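Local structure of mannan endo-1,6-alpha-mannosidase (Chaetomium thermophilum, 6RY0) at residues D73-Y86 / H385-A397. The protein probably acts on alpha-1,6-linked mannose chains as a calcium-binding transglycosidase that helps transfer GPI-anchored glycoproteins into the fungal cell wall. Residues are numbered along the deposited sequence; the frame is centred on the assembly and turned at random. Where two conformers were deposited one is given.
With CA (calcium ion), chain C.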
# COMPACT_ATOMS: atom_id res chain seq x y z
N ASP A 73 9.42 9.91 -13.66
CA ASP A 73 8.00 10.17 -13.43
C ASP A 73 7.53 9.97 -12.00
O ASP A 73 6.39 10.33 -11.69
CB ASP A 73 7.19 9.20 -14.28
CG ASP A 73 7.45 9.35 -15.77
OD1 ASP A 73 7.27 10.48 -16.24
OD2 ASP A 73 7.79 8.36 -16.44
N TYR A 74 8.34 9.36 -11.15
CA TYR A 74 7.84 8.73 -9.92
C TYR A 74 8.38 9.34 -8.68
O TYR A 74 9.55 9.74 -8.62
CB TYR A 74 8.17 7.22 -9.97
CG TYR A 74 7.73 6.59 -11.27
CD1 TYR A 74 6.39 6.41 -11.59
CD2 TYR A 74 8.67 6.23 -12.23
CE1 TYR A 74 6.01 5.91 -12.83
CE2 TYR A 74 8.30 5.73 -13.47
CZ TYR A 74 6.96 5.59 -13.77
OH TYR A 74 6.52 5.10 -14.97
N TYR A 75 7.55 9.41 -7.66
CA TYR A 75 7.94 9.91 -6.34
C TYR A 75 8.46 8.79 -5.43
O TYR A 75 8.16 7.60 -5.65
CB TYR A 75 6.75 10.65 -5.71
CG TYR A 75 6.44 11.94 -6.40
CD1 TYR A 75 7.14 13.09 -6.08
CD2 TYR A 75 5.48 12.02 -7.40
CE1 TYR A 75 6.84 14.31 -6.71
CE2 TYR A 75 5.19 13.22 -8.02
CZ TYR A 75 5.87 14.35 -7.66
OH TYR A 75 5.59 15.56 -8.29
N TRP A 76 9.18 9.18 -4.39
CA TRP A 76 9.83 8.28 -3.43
C TRP A 76 8.91 7.21 -2.89
O TRP A 76 9.30 6.03 -2.80
CB TRP A 76 10.34 9.17 -2.30
CG TRP A 76 11.00 8.49 -1.14
CD1 TRP A 76 12.25 7.92 -1.11
CD2 TRP A 76 10.49 8.38 0.18
NE1 TRP A 76 12.53 7.45 0.15
CE2 TRP A 76 11.47 7.75 0.97
CE3 TRP A 76 9.31 8.80 0.80
CZ2 TRP A 76 11.30 7.50 2.30
CZ3 TRP A 76 9.14 8.52 2.15
CH2 TRP A 76 10.15 7.90 2.89
N TRP A 77 7.68 7.55 -2.51
CA TRP A 77 6.82 6.55 -1.90
C TRP A 77 6.53 5.41 -2.85
O TRP A 77 6.28 4.29 -2.39
CB TRP A 77 5.49 7.19 -1.46
CG TRP A 77 4.55 7.39 -2.55
CD1 TRP A 77 4.53 8.40 -3.48
CD2 TRP A 77 3.52 6.47 -2.93
NE1 TRP A 77 3.55 8.15 -4.41
CE2 TRP A 77 2.89 6.98 -4.08
CE3 TRP A 77 3.05 5.26 -2.39
CZ2 TRP A 77 1.80 6.35 -4.68
CZ3 TRP A 77 1.97 4.65 -2.98
CH2 TRP A 77 1.37 5.19 -4.11
N GLU A 78 6.55 5.66 -4.17
CA GLU A 78 6.23 4.60 -5.13
C GLU A 78 7.35 3.56 -5.18
O GLU A 78 7.12 2.41 -5.51
CB GLU A 78 5.90 5.22 -6.48
CG GLU A 78 5.34 4.20 -7.46
CD GLU A 78 4.74 4.81 -8.71
OE1 GLU A 78 4.45 6.00 -8.77
OE2 GLU A 78 4.52 3.98 -9.67
N GLY A 79 8.57 3.98 -4.83
CA GLY A 79 9.62 3.02 -4.63
C GLY A 79 9.30 2.08 -3.49
O GLY A 79 9.49 0.87 -3.58
N GLY A 80 8.79 2.63 -2.39
CA GLY A 80 8.37 1.81 -1.28
C GLY A 80 7.25 0.85 -1.64
O GLY A 80 7.23 -0.32 -1.22
N ALA A 81 6.30 1.33 -2.43
CA ALA A 81 5.24 0.47 -2.94
C ALA A 81 5.81 -0.65 -3.80
O ALA A 81 5.36 -1.81 -3.69
CB ALA A 81 4.24 1.31 -3.75
N MET A 82 6.76 -0.34 -4.65
CA MET A 82 7.41 -1.38 -5.46
C MET A 82 8.08 -2.41 -4.56
O MET A 82 7.95 -3.62 -4.80
CB MET A 82 8.43 -0.75 -6.40
CG MET A 82 9.14 -1.79 -7.25
SD MET A 82 10.54 -1.09 -8.12
CE MET A 82 11.37 -2.65 -8.57
N MET A 83 8.81 -1.97 -3.54
CA MET A 83 9.48 -2.93 -2.67
C MET A 83 8.47 -3.90 -2.10
O MET A 83 8.67 -5.11 -2.09
CB MET A 83 10.26 -2.22 -1.56
CG MET A 83 11.37 -1.27 -2.01
SD MET A 83 12.70 -1.94 -3.00
CE MET A 83 12.18 -1.45 -4.65
N GLY A 84 7.38 -3.38 -1.56
CA GLY A 84 6.38 -4.25 -0.98
C GLY A 84 5.76 -5.20 -1.99
O GLY A 84 5.49 -6.36 -1.69
N THR A 85 5.54 -4.72 -3.21
CA THR A 85 5.02 -5.57 -4.27
C THR A 85 5.91 -6.80 -4.48
O THR A 85 5.42 -7.91 -4.68
CB THR A 85 4.86 -4.79 -5.58
OG1 THR A 85 3.99 -3.68 -5.37
CG2 THR A 85 4.24 -5.65 -6.66
N TYR A 86 7.23 -6.61 -4.42
CA TYR A 86 8.16 -7.69 -4.60
C TYR A 86 8.32 -8.59 -3.37
O TYR A 86 8.59 -9.78 -3.52
CB TYR A 86 9.55 -7.21 -5.08
CG TYR A 86 9.53 -6.95 -6.58
CD1 TYR A 86 9.03 -5.78 -7.11
CD2 TYR A 86 10.01 -7.91 -7.48
CE1 TYR A 86 8.97 -5.56 -8.46
CE2 TYR A 86 9.96 -7.69 -8.85
CZ TYR A 86 9.43 -6.52 -9.33
OH TYR A 86 9.38 -6.25 -10.66
N HIS A 385 1.23 10.11 -19.30
CA HIS A 385 2.45 10.89 -19.09
C HIS A 385 3.47 10.22 -18.20
O HIS A 385 4.26 10.91 -17.54
CB HIS A 385 2.13 12.30 -18.56
CG HIS A 385 0.99 12.93 -19.27
ND1 HIS A 385 1.12 13.43 -20.54
CD2 HIS A 385 -0.31 13.06 -18.94
CE1 HIS A 385 -0.06 13.89 -20.95
NE2 HIS A 385 -0.94 13.67 -20.00
N THR A 386 3.52 8.89 -18.20
CA THR A 386 4.59 8.17 -17.54
C THR A 386 5.08 7.06 -18.45
O THR A 386 4.42 6.68 -19.43
CB THR A 386 4.20 7.55 -16.16
OG1 THR A 386 3.63 6.26 -16.34
CG2 THR A 386 3.31 8.44 -15.35
N SER A 387 6.20 6.47 -18.05
CA SER A 387 6.76 5.33 -18.74
C SER A 387 5.98 4.04 -18.54
O SER A 387 6.21 3.10 -19.28
CB SER A 387 8.21 5.12 -18.36
OG SER A 387 8.28 4.87 -16.96
N GLY A 388 5.08 4.00 -17.54
CA GLY A 388 4.23 2.85 -17.32
C GLY A 388 4.58 1.93 -16.16
O GLY A 388 4.07 0.81 -16.11
N ALA A 389 5.41 2.40 -15.23
CA ALA A 389 5.79 1.53 -14.12
C ALA A 389 4.64 1.20 -13.20
O ALA A 389 4.58 0.08 -12.68
CB ALA A 389 6.92 2.18 -13.31
N GLY A 390 3.72 2.12 -12.97
CA GLY A 390 2.62 1.83 -12.07
C GLY A 390 1.67 0.80 -12.64
O GLY A 390 1.17 -0.07 -11.91
N GLU A 391 1.42 0.88 -13.95
CA GLU A 391 0.60 -0.10 -14.63
C GLU A 391 1.22 -1.48 -14.53
O GLU A 391 0.55 -2.48 -14.26
CB GLU A 391 0.42 0.30 -16.11
CG GLU A 391 -0.34 1.61 -16.34
CD GLU A 391 0.50 2.86 -16.38
OE1 GLU A 391 1.54 2.95 -15.68
OE2 GLU A 391 0.06 3.79 -17.09
N ALA A 392 2.53 -1.55 -14.76
CA ALA A 392 3.27 -2.80 -14.66
C ALA A 392 3.20 -3.36 -13.24
O ALA A 392 3.03 -4.56 -13.03
CB ALA A 392 4.69 -2.59 -15.11
N MET A 393 3.34 -2.48 -12.25
CA MET A 393 3.29 -2.89 -10.85
C MET A 393 1.90 -3.45 -10.51
O MET A 393 1.78 -4.45 -9.80
CB MET A 393 3.61 -1.69 -9.96
CG MET A 393 3.91 -2.07 -8.50
SD MET A 393 4.05 -0.68 -7.35
CE MET A 393 5.27 0.31 -8.20
N SER A 394 0.86 -2.78 -11.02
CA SER A 394 -0.49 -3.20 -10.73
C SER A 394 -0.83 -4.54 -11.35
O SER A 394 -1.51 -5.34 -10.69
CB SER A 394 -1.49 -2.11 -11.15
OG SER A 394 -1.37 -1.00 -10.28
N VAL A 395 -0.39 -4.81 -12.58
CA VAL A 395 -0.66 -6.12 -13.16
C VAL A 395 0.15 -7.20 -12.43
O VAL A 395 -0.37 -8.28 -12.17
CB VAL A 395 -0.42 -6.15 -14.67
CG1 VAL A 395 -0.73 -7.54 -15.22
CG2 VAL A 395 -1.29 -5.09 -15.35
N LEU A 396 1.41 -6.92 -12.11
CA LEU A 396 2.20 -7.86 -11.33
C LEU A 396 1.49 -8.24 -10.03
O LEU A 396 1.40 -9.41 -9.66
CB LEU A 396 3.58 -7.28 -11.05
CG LEU A 396 4.47 -8.08 -10.08
CD1 LEU A 396 4.76 -9.45 -10.61
CD2 LEU A 396 5.76 -7.31 -9.85
N ALA A 397 0.98 -7.23 -9.33
CA ALA A 397 0.26 -7.45 -8.08
C ALA A 397 -0.98 -8.31 -8.29
O ALA A 397 -1.24 -9.25 -7.54
CB ALA A 397 -0.13 -6.09 -7.50
CA CA C . 6.25 12.29 -17.11
O HOH W 1 7.02 13.39 -15.15
O HOH W 2 8.71 12.51 -17.33
O HOH W 3 6.94 11.39 -19.07
O HOH W 4 4.91 12.80 -15.60
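Asp73 and His385 meet at a calcium ion, an example of a metal joining two chain segments far apart in sequence. Asp73 gives OD1, at 2.3 Å from the calcium, and His385 gives its backbone O rather than its imidazole; four waters complete the six ligands of the model. The other carboxylate oxygen of Asp73 turns to the backbone: Ser387 N donates to Asp73 OD2 over 2.9 Å, approaching from above the carboxylate plane, so one side chain serves both metal and loop.

Next to it, the phenol of Tyr74 points into the turn before helix 389-401, where Gly388 is the N-cap. Ala389 N reaches Tyr74 OH in a nearly straight bond (2.9 Å, 168°), Gly388 N adds a weak one, and Ser387 OG, at the ring edge and close to its plane, shares a 2.7 Å hydrogen bond with the same hydroxyl. The CB of Asp73 covers one face of the ring. Within the same loop as Ser387, Thr386 OG1 accepts from Gly388 N and forms an ST turn, which helps shape the loop whose N-H groups bond to Tyr74 OH.

Farther along, the helices run side by side at 25°, their axes 10.4 Å apart. Met393 is a knob in a hole of Glu78, Ala81, Met82 and Thr85; in the conformer given, chi3 (-53°) bends its chain and puts CE 3.8 Å from Met82 CB. Thr85 OG1, hydrogen-bonded to Ala81 O, lies against Met393 CG, and Leu396 CD2 makes an off-centre CH-pi contact with the Tyr86 ring, whose hydroxyl is hydrogen-bonded to Ala44 O on helix 33-48.

Within this helical glycosyl hydrolase family 76 fold, apolar packing thus gives way to a polar end, where the calcium probably offsets the charge of Asp73 and helps fix the two loops relative to each other.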